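Long-range contact in acetyl xylan esterase (Paenibacillus sp. R4, PDB 6AGQ), which probably removes acetyl groups from acetylated xylan as a cold-active esterase of the alpha/beta-hydrolase fold: residues A[19-24]-A[250-255]. Sequence-based numbering, arbitrary orientation.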
# COMPACT_ATOMS: atom_id res chain seq x y z
N THR A 19 -8.30 -20.09 31.05
CA THR A 19 -7.54 -19.14 31.79
C THR A 19 -8.37 -18.52 32.90
O THR A 19 -7.88 -17.60 33.55
CB THR A 19 -7.12 -18.03 30.83
OG1 THR A 19 -8.30 -17.38 30.29
CG2 THR A 19 -6.26 -18.66 29.67
N ASN A 20 -9.63 -18.95 33.07
CA ASN A 20 -10.41 -18.43 34.20
C ASN A 20 -9.68 -18.66 35.55
O ASN A 20 -9.23 -19.76 35.83
CB ASN A 20 -11.85 -18.93 34.27
CG ASN A 20 -12.01 -20.46 34.10
OD1 ASN A 20 -13.12 -20.91 33.75
ND2 ASN A 20 -10.96 -21.24 34.35
N GLU A 21 -9.55 -17.59 36.33
CA GLU A 21 -9.04 -17.68 37.68
C GLU A 21 -10.06 -18.44 38.51
O GLU A 21 -11.21 -18.67 38.05
CB GLU A 21 -8.90 -16.28 38.27
CG GLU A 21 -7.95 -15.35 37.54
CD GLU A 21 -6.50 -15.66 37.82
OE1 GLU A 21 -6.01 -15.30 38.92
OE2 GLU A 21 -5.84 -16.25 36.95
N THR A 22 -9.67 -18.79 39.74
CA THR A 22 -10.54 -19.61 40.61
C THR A 22 -11.81 -18.90 40.98
O THR A 22 -12.86 -19.53 41.12
CB THR A 22 -9.91 -19.96 41.96
OG1 THR A 22 -8.49 -19.94 41.86
CG2 THR A 22 -10.39 -21.32 42.41
N ASP A 23 -11.69 -17.59 41.15
CA ASP A 23 -12.79 -16.72 41.54
C ASP A 23 -13.58 -16.08 40.35
O ASP A 23 -14.27 -15.06 40.54
CB ASP A 23 -12.20 -15.62 42.45
CG ASP A 23 -11.52 -14.50 41.64
OD1 ASP A 23 -11.11 -14.76 40.50
OD2 ASP A 23 -11.39 -13.38 42.11
N PHE A 24 -13.49 -16.65 39.14
CA PHE A 24 -14.30 -16.18 37.97
C PHE A 24 -15.79 -16.06 38.31
O PHE A 24 -16.38 -14.98 38.08
CB PHE A 24 -14.12 -17.10 36.76
CG PHE A 24 -14.73 -16.62 35.46
CD1 PHE A 24 -16.07 -16.95 35.11
CD2 PHE A 24 -13.94 -15.95 34.51
CE1 PHE A 24 -16.60 -16.57 33.90
CE2 PHE A 24 -14.48 -15.60 33.26
CZ PHE A 24 -15.80 -15.92 32.95
N LEU A 250 -7.96 -9.58 31.65
CA LEU A 250 -8.71 -9.92 30.45
C LEU A 250 -9.38 -11.31 30.50
O LEU A 250 -10.43 -11.54 29.81
CB LEU A 250 -7.81 -9.77 29.21
CG LEU A 250 -7.32 -8.31 28.90
CD1 LEU A 250 -6.23 -8.25 27.82
CD2 LEU A 250 -8.46 -7.43 28.47
N SER A 251 -8.81 -12.22 31.32
CA SER A 251 -9.37 -13.57 31.44
C SER A 251 -10.84 -13.62 31.96
O SER A 251 -11.64 -14.46 31.54
CB SER A 251 -8.43 -14.43 32.35
OG SER A 251 -8.50 -13.94 33.73
N TYR A 252 -11.20 -12.71 32.85
CA TYR A 252 -12.59 -12.54 33.32
C TYR A 252 -13.59 -12.21 32.23
O TYR A 252 -14.78 -12.45 32.42
CB TYR A 252 -12.66 -11.46 34.41
CG TYR A 252 -11.95 -11.87 35.68
CD1 TYR A 252 -12.61 -12.63 36.66
CD2 TYR A 252 -10.63 -11.52 35.91
CE1 TYR A 252 -11.96 -13.01 37.83
CE2 TYR A 252 -9.97 -11.89 37.08
CZ TYR A 252 -10.63 -12.63 38.02
OH TYR A 252 -9.95 -13.03 39.17
N PHE A 253 -13.10 -11.70 31.10
CA PHE A 253 -13.94 -11.24 30.01
C PHE A 253 -13.76 -12.07 28.74
O PHE A 253 -14.36 -11.76 27.67
CB PHE A 253 -13.65 -9.76 29.74
CG PHE A 253 -13.67 -8.97 30.94
CD1 PHE A 253 -14.87 -8.51 31.45
CD2 PHE A 253 -12.50 -8.72 31.64
CE1 PHE A 253 -14.91 -7.84 32.65
CE2 PHE A 253 -12.53 -8.08 32.85
CZ PHE A 253 -13.73 -7.59 33.32
N ASP A 254 -12.98 -13.14 28.83
CA ASP A 254 -12.57 -13.89 27.65
C ASP A 254 -13.71 -14.83 27.20
O ASP A 254 -14.16 -15.70 27.94
CB ASP A 254 -11.29 -14.67 27.91
CG ASP A 254 -10.60 -15.12 26.62
OD1 ASP A 254 -11.25 -15.77 25.75
OD2 ASP A 254 -9.39 -14.84 26.47
N GLY A 255 -14.14 -14.66 25.95
CA GLY A 255 -15.21 -15.50 25.38
C GLY A 255 -14.97 -17.01 25.46
O GLY A 255 -15.92 -17.77 25.57
O HOH W 1 -10.64 -15.01 35.17
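Tyr252 OH donates a hydrogen bond to Asp23 OD1, and at 2.5 Å it is very short. The acceptor lies at the edge of the phenol, near its plane, while carboxylate and ring planes stand 71° apart. Glu21 CG reaches the hydroxyl end of Tyr252 (3.5 Å to OH), the two side chains crossing at about a right angle. A water sits over the centre of the tyrosine ring; it accepts from Glu21 N and donates to Ser251 OG (2.8 Å from the water), bridging the segments where Ser251 OG also hydrogen-bonds to Arg248 O. Phe24 turns its ring edge to Ser251 O, 3.5 Å from CE2 and near the ring plane, and CE2 also comes 3.3 Å from Tyr252 O; chi1 of -172° swings the ring away from the amide nitrogen. A phenylalanine in place of Tyr252 would probably leave Asp23 OD1 without this bond and its carboxylate freer to turn. Two type I turns, Glu21 to Phe24 and Ser251 to Asp254, present these groups. Trp28 NE1, on helix 24-36, hydrogen-bonds to Tyr252 O, and its ring meets Phe24 edge-to-face; Asn257 ND2 hydrogen-bonds to Thr19 OG1 and Ser251 O. The contact thus joins the turn leading into helix 24-36 to the connection between helices 243-251 and 255-259, before strand 265-271.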